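Long-range contacts in xanthomonas outer protein D (Xanthomonas euvesicatoria, PDB 2OIX), which is a type III secreted effector whose C-terminal cysteine protease domain, the part in this chain, acts as a deSUMOylating enzyme, here in an inactive mutant form: residues H28-A33 against I64-I69; W76-V81 against T142-L147. The protein carries 1 engineered substitution. All coordinates share one frame; numbering follows the deposited sequence.

Contact 1: H28-A33 against I64-I69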
# COMPACT_ATOMS: atom_id res chain seq x y z
N HIS A 28 -4.76 5.54 14.40
CA HIS A 28 -5.70 4.42 14.46
C HIS A 28 -6.54 4.27 13.20
O HIS A 28 -7.26 3.26 13.06
CB HIS A 28 -6.60 4.52 15.68
CG HIS A 28 -7.47 5.72 15.68
ND1 HIS A 28 -6.98 6.98 15.96
CD2 HIS A 28 -8.78 5.88 15.41
CE1 HIS A 28 -7.96 7.86 15.87
NE2 HIS A 28 -9.07 7.21 15.55
N LEU A 29 -6.52 5.26 12.32
CA LEU A 29 -7.23 5.14 11.01
C LEU A 29 -6.45 4.29 10.01
O LEU A 29 -6.99 3.87 9.00
CB LEU A 29 -7.52 6.50 10.36
CG LEU A 29 -8.20 7.64 11.12
CD1 LEU A 29 -8.39 8.83 10.17
CD2 LEU A 29 -9.51 7.15 11.65
N LEU A 30 -5.17 4.05 10.29
CA LEU A 30 -4.25 3.44 9.29
C LEU A 30 -4.09 1.95 9.50
O LEU A 30 -3.97 1.49 10.66
CB LEU A 30 -2.86 4.06 9.39
CG LEU A 30 -2.75 5.58 9.30
CD1 LEU A 30 -1.33 6.06 9.60
CD2 LEU A 30 -3.17 6.06 7.95
N HIS A 31 -4.06 1.19 8.40
CA HIS A 31 -3.66 -0.23 8.44
C HIS A 31 -2.62 -0.53 7.34
O HIS A 31 -2.92 -0.33 6.15
CB HIS A 31 -4.86 -1.15 8.28
CG HIS A 31 -4.50 -2.61 8.33
ND1 HIS A 31 -4.23 -3.26 9.52
CD2 HIS A 31 -4.34 -3.53 7.35
CE1 HIS A 31 -3.93 -4.52 9.27
NE2 HIS A 31 -3.98 -4.71 7.96
N PHE A 32 -1.41 -0.94 7.73
CA PHE A 32 -0.39 -1.32 6.77
C PHE A 32 -0.50 -2.81 6.52
O PHE A 32 -0.20 -3.66 7.40
CB PHE A 32 1.02 -0.93 7.28
CG PHE A 32 1.12 0.52 7.65
CD1 PHE A 32 0.63 1.51 6.80
CD2 PHE A 32 1.68 0.90 8.87
CE1 PHE A 32 0.71 2.86 7.14
CE2 PHE A 32 1.76 2.26 9.22
CZ PHE A 32 1.27 3.24 8.35
N ALA A 33 -1.02 -3.15 5.36
CA ALA A 33 -1.19 -4.58 5.12
C ALA A 33 0.12 -5.31 4.85
O ALA A 33 1.14 -4.75 4.34
CB ALA A 33 -2.22 -4.87 4.02
N ILE A 64 -8.37 3.07 6.46
CA ILE A 64 -7.41 3.55 5.43
C ILE A 64 -6.31 2.50 5.33
O ILE A 64 -5.51 2.37 6.20
CB ILE A 64 -6.83 4.93 5.72
CG1 ILE A 64 -7.94 5.98 5.72
CG2 ILE A 64 -5.81 5.31 4.64
CD1 ILE A 64 -7.55 7.36 6.10
N VAL A 65 -6.31 1.73 4.26
CA VAL A 65 -5.48 0.52 4.20
C VAL A 65 -4.50 0.66 3.06
O VAL A 65 -4.93 0.97 1.90
CB VAL A 65 -6.39 -0.71 3.95
CG1 VAL A 65 -5.59 -1.99 3.93
CG2 VAL A 65 -7.45 -0.81 5.07
N PHE A 66 -3.21 0.48 3.38
CA PHE A 66 -2.09 0.43 2.42
C PHE A 66 -1.76 -0.99 2.05
O PHE A 66 -1.28 -1.77 2.90
CB PHE A 66 -0.85 1.15 3.04
CG PHE A 66 -1.16 2.54 3.41
CD1 PHE A 66 -0.86 3.59 2.53
CD2 PHE A 66 -1.88 2.83 4.61
CE1 PHE A 66 -1.24 4.93 2.84
CE2 PHE A 66 -2.22 4.13 4.93
CZ PHE A 66 -1.87 5.19 4.05
N LEU A 67 -1.97 -1.33 0.78
CA LEU A 67 -1.81 -2.71 0.31
C LEU A 67 -0.70 -2.78 -0.69
O LEU A 67 -0.84 -2.29 -1.83
CB LEU A 67 -3.09 -3.17 -0.39
CG LEU A 67 -4.36 -3.08 0.48
CD1 LEU A 67 -5.45 -2.26 -0.17
CD2 LEU A 67 -4.92 -4.44 0.78
N PRO A 68 0.46 -3.33 -0.28
CA PRO A 68 1.56 -3.48 -1.23
C PRO A 68 1.15 -4.62 -2.19
O PRO A 68 0.68 -5.68 -1.75
CB PRO A 68 2.75 -3.84 -0.36
CG PRO A 68 2.32 -3.47 1.10
CD PRO A 68 0.82 -3.81 1.07
N ILE A 69 1.29 -4.36 -3.49
CA ILE A 69 0.93 -5.31 -4.54
C ILE A 69 2.23 -5.91 -5.11
O ILE A 69 2.96 -5.21 -5.76
CB ILE A 69 0.10 -4.61 -5.63
CG1 ILE A 69 -1.14 -3.89 -5.06
CG2 ILE A 69 -0.34 -5.61 -6.72
CD1 ILE A 69 -2.08 -4.73 -4.27
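Phe32 and Phe66 lie side by side, their ring centroids 5.5 Å apart and their planes inclined by 54°. Both stand on the same face of the sheet; the like first torsions (chi1 -53° and -57°), with CG anti to the carbonyl carbon, turn the two rings the same way. An edge of the Phe32 ring does the touching, CD1 and CE1 both lying 3.6 Å from Phe66 CD2. Leu30, on that same face, slants across and sets its CD2 at the edge of the Phe66 ring, 3.7 Å from CE2. On the other face His31 runs alongside Val65, whose CG1 lies in the plane of the imidazole, 4.0 Å from CD2. Between the two faces runs a parallel ladder: Ile64 N donates to Leu29 O, His31 N to Ile64 O (2.9 Å), Phe66 N to His31 O and Ala33 N to Phe66 O (2.8 Å). Ile64 and Phe66 thus each bond through both N and O to strand 30-32 and its flanks. This short strand edges the sheet; helix 7-20 packs on Phe32, helix 136-153 meets Leu30, Phe32 and Phe66, and strand 75-82 pairs along the far side of strand 64-71.

Contact 2: W76-V81 against T142-L147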
# COMPACT_ATOMS: atom_id res chain seq x y z
N TRP A 76 6.84 -4.10 -7.63
CA TRP A 76 5.94 -3.69 -6.54
C TRP A 76 5.13 -2.44 -6.94
O TRP A 76 5.65 -1.53 -7.57
CB TRP A 76 6.70 -3.25 -5.30
CG TRP A 76 7.37 -4.35 -4.51
CD1 TRP A 76 8.69 -4.68 -4.53
CD2 TRP A 76 6.75 -5.22 -3.58
NE1 TRP A 76 8.95 -5.74 -3.67
CE2 TRP A 76 7.77 -6.08 -3.05
CE3 TRP A 76 5.42 -5.36 -3.11
CZ2 TRP A 76 7.50 -7.05 -2.10
CZ3 TRP A 76 5.16 -6.37 -2.14
CH2 TRP A 76 6.20 -7.18 -1.66
N SER A 77 3.89 -2.36 -6.47
CA SER A 77 3.17 -1.10 -6.54
C SER A 77 2.30 -0.99 -5.25
O SER A 77 2.33 -1.89 -4.38
CB SER A 77 2.33 -1.04 -7.79
OG SER A 77 1.38 -2.08 -7.72
N LEU A 78 1.54 0.09 -5.15
CA LEU A 78 0.81 0.38 -3.96
C LEU A 78 -0.64 0.64 -4.27
O LEU A 78 -0.99 1.53 -5.11
CB LEU A 78 1.36 1.60 -3.29
CG LEU A 78 0.62 2.09 -2.04
CD1 LEU A 78 0.58 0.99 -0.95
CD2 LEU A 78 1.21 3.44 -1.52
N LEU A 79 -1.51 -0.11 -3.60
CA LEU A 79 -2.92 0.18 -3.69
C LEU A 79 -3.35 0.75 -2.32
O LEU A 79 -3.13 0.12 -1.29
CB LEU A 79 -3.73 -1.11 -3.95
CG LEU A 79 -5.19 -0.85 -4.05
CD1 LEU A 79 -5.45 0.05 -5.32
CD2 LEU A 79 -5.99 -2.17 -4.07
N VAL A 80 -4.05 1.89 -2.31
CA VAL A 80 -4.54 2.47 -1.04
C VAL A 80 -6.07 2.42 -1.09
O VAL A 80 -6.72 2.83 -2.09
CB VAL A 80 -4.02 3.92 -0.81
CG1 VAL A 80 -4.60 4.54 0.49
CG2 VAL A 80 -2.53 3.94 -0.78
N VAL A 81 -6.67 1.92 -0.05
CA VAL A 81 -8.14 1.85 -0.03
C VAL A 81 -8.66 2.67 1.17
O VAL A 81 -8.23 2.42 2.30
CB VAL A 81 -8.66 0.40 0.08
CG1 VAL A 81 -10.09 0.39 0.37
CG2 VAL A 81 -8.37 -0.44 -1.18
N THR A 142 8.23 4.57 0.53
CA THR A 142 8.15 6.02 0.56
C THR A 142 6.74 6.55 0.39
O THR A 142 6.35 7.44 1.15
CB THR A 142 9.09 6.66 -0.50
OG1 THR A 142 10.36 6.03 -0.42
CG2 THR A 142 9.21 8.17 -0.23
N GLY A 143 5.98 6.00 -0.56
CA GLY A 143 4.59 6.42 -0.74
C GLY A 143 3.74 6.17 0.51
O GLY A 143 2.93 7.05 0.93
N ILE A 144 3.95 5.02 1.15
CA ILE A 144 3.21 4.69 2.37
C ILE A 144 3.47 5.71 3.47
O ILE A 144 2.52 6.22 4.08
CB ILE A 144 3.52 3.25 2.85
CG1 ILE A 144 2.89 2.20 1.87
CG2 ILE A 144 3.00 3.06 4.29
CD1 ILE A 144 3.33 0.77 2.14
N GLU A 145 4.75 6.02 3.66
CA GLU A 145 5.29 6.91 4.70
C GLU A 145 4.78 8.37 4.55
O GLU A 145 4.29 8.97 5.51
CB GLU A 145 6.81 6.90 4.62
CG GLU A 145 7.51 7.88 5.56
CD GLU A 145 7.98 7.23 6.84
OE1 GLU A 145 7.88 5.98 6.92
OE2 GLU A 145 8.48 7.96 7.75
N VAL A 146 4.91 8.90 3.34
CA VAL A 146 4.39 10.20 2.93
C VAL A 146 2.90 10.29 3.15
O VAL A 146 2.43 11.23 3.77
CB VAL A 146 4.71 10.46 1.45
CG1 VAL A 146 4.05 11.73 0.96
CG2 VAL A 146 6.26 10.61 1.26
N LEU A 147 2.16 9.31 2.62
CA LEU A 147 0.71 9.34 2.75
C LEU A 147 0.22 9.16 4.22
O LEU A 147 -0.71 9.86 4.67
CB LEU A 147 0.09 8.31 1.80
CG LEU A 147 0.14 8.53 0.28
CD1 LEU A 147 -0.73 7.34 -0.38
CD2 LEU A 147 -0.51 9.87 -0.11
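Leu78 presents its CD2 methyl to the one flat group that meets a side chain here, the peptide between Gly143 and Ile144: the methyl sits over a face of the peptide, almost straight above Gly143 C at 4.2 Å, with Ile144 N at 4.1 Å. No aromatic ring takes part across the two segments; rings border them instead, Tyr94 touching Leu78, Val80 and Leu147, and Phe66 touching Val80 and Leu147. This is sheet-on-helix packing in the core of the papain-like fold of the Ulp1 proteases, where the helix 136-153 lies against the central sheet. In this family that helix carries the nucleophilic cysteine at its N-terminal end, replaced in this chain by an engineered alanine, and the catalytic histidine stands at the beginning of the strand matching 75-82. The short axes run 9.7 Å apart at an angle of 29°, and no hydrogen bond joins them. CB of Leu78 already points at the helix, and CG, anti to the backbone N (chi1 176°), extends the chain so that both methyls reach it. There it crosses Ile144 obliquely, Leu78 CD1 packing 3.8 Å from the methylene Ile144 CG1. With no side chain on Gly143, the leucine can come down on the helix backbone itself. The peptide beneath it is held in the helix, Gly143 O accepting from Leu147 N at 2.9 Å. All five touching residues are buried. Beyond them, helix 7-20 also packs on Ile144 through Leu17, while Ser77, on the opposite side of the strand, bonds through OG to Gln104 and His93. One turn farther along the helix Leu147 comes in at a slant, laying its CD1 methyl 3.9 Å from Val80 CG2.

Contacts 1 and 2 are built in series along the chain and meet in one sheet, their centres about 8 Å apart. Strands 64-71 and 75-82 are its antiparallel neighbours: Val65 O and Val81 N, 2.8 Å apart, form a probable hydrogen bond, as do Leu67 N and Leu79 O. On one face Leu67 CD1 packs 3.6 Å from Val81 CG2. On the other, Phe66 is shared by both contacts, and helix 136-153 faces them both. As in other Ulp1-family proteases, the start of this helix and the beginning of strand 75-82 probably border the active site, with contact 1 farther toward the sheet's edge.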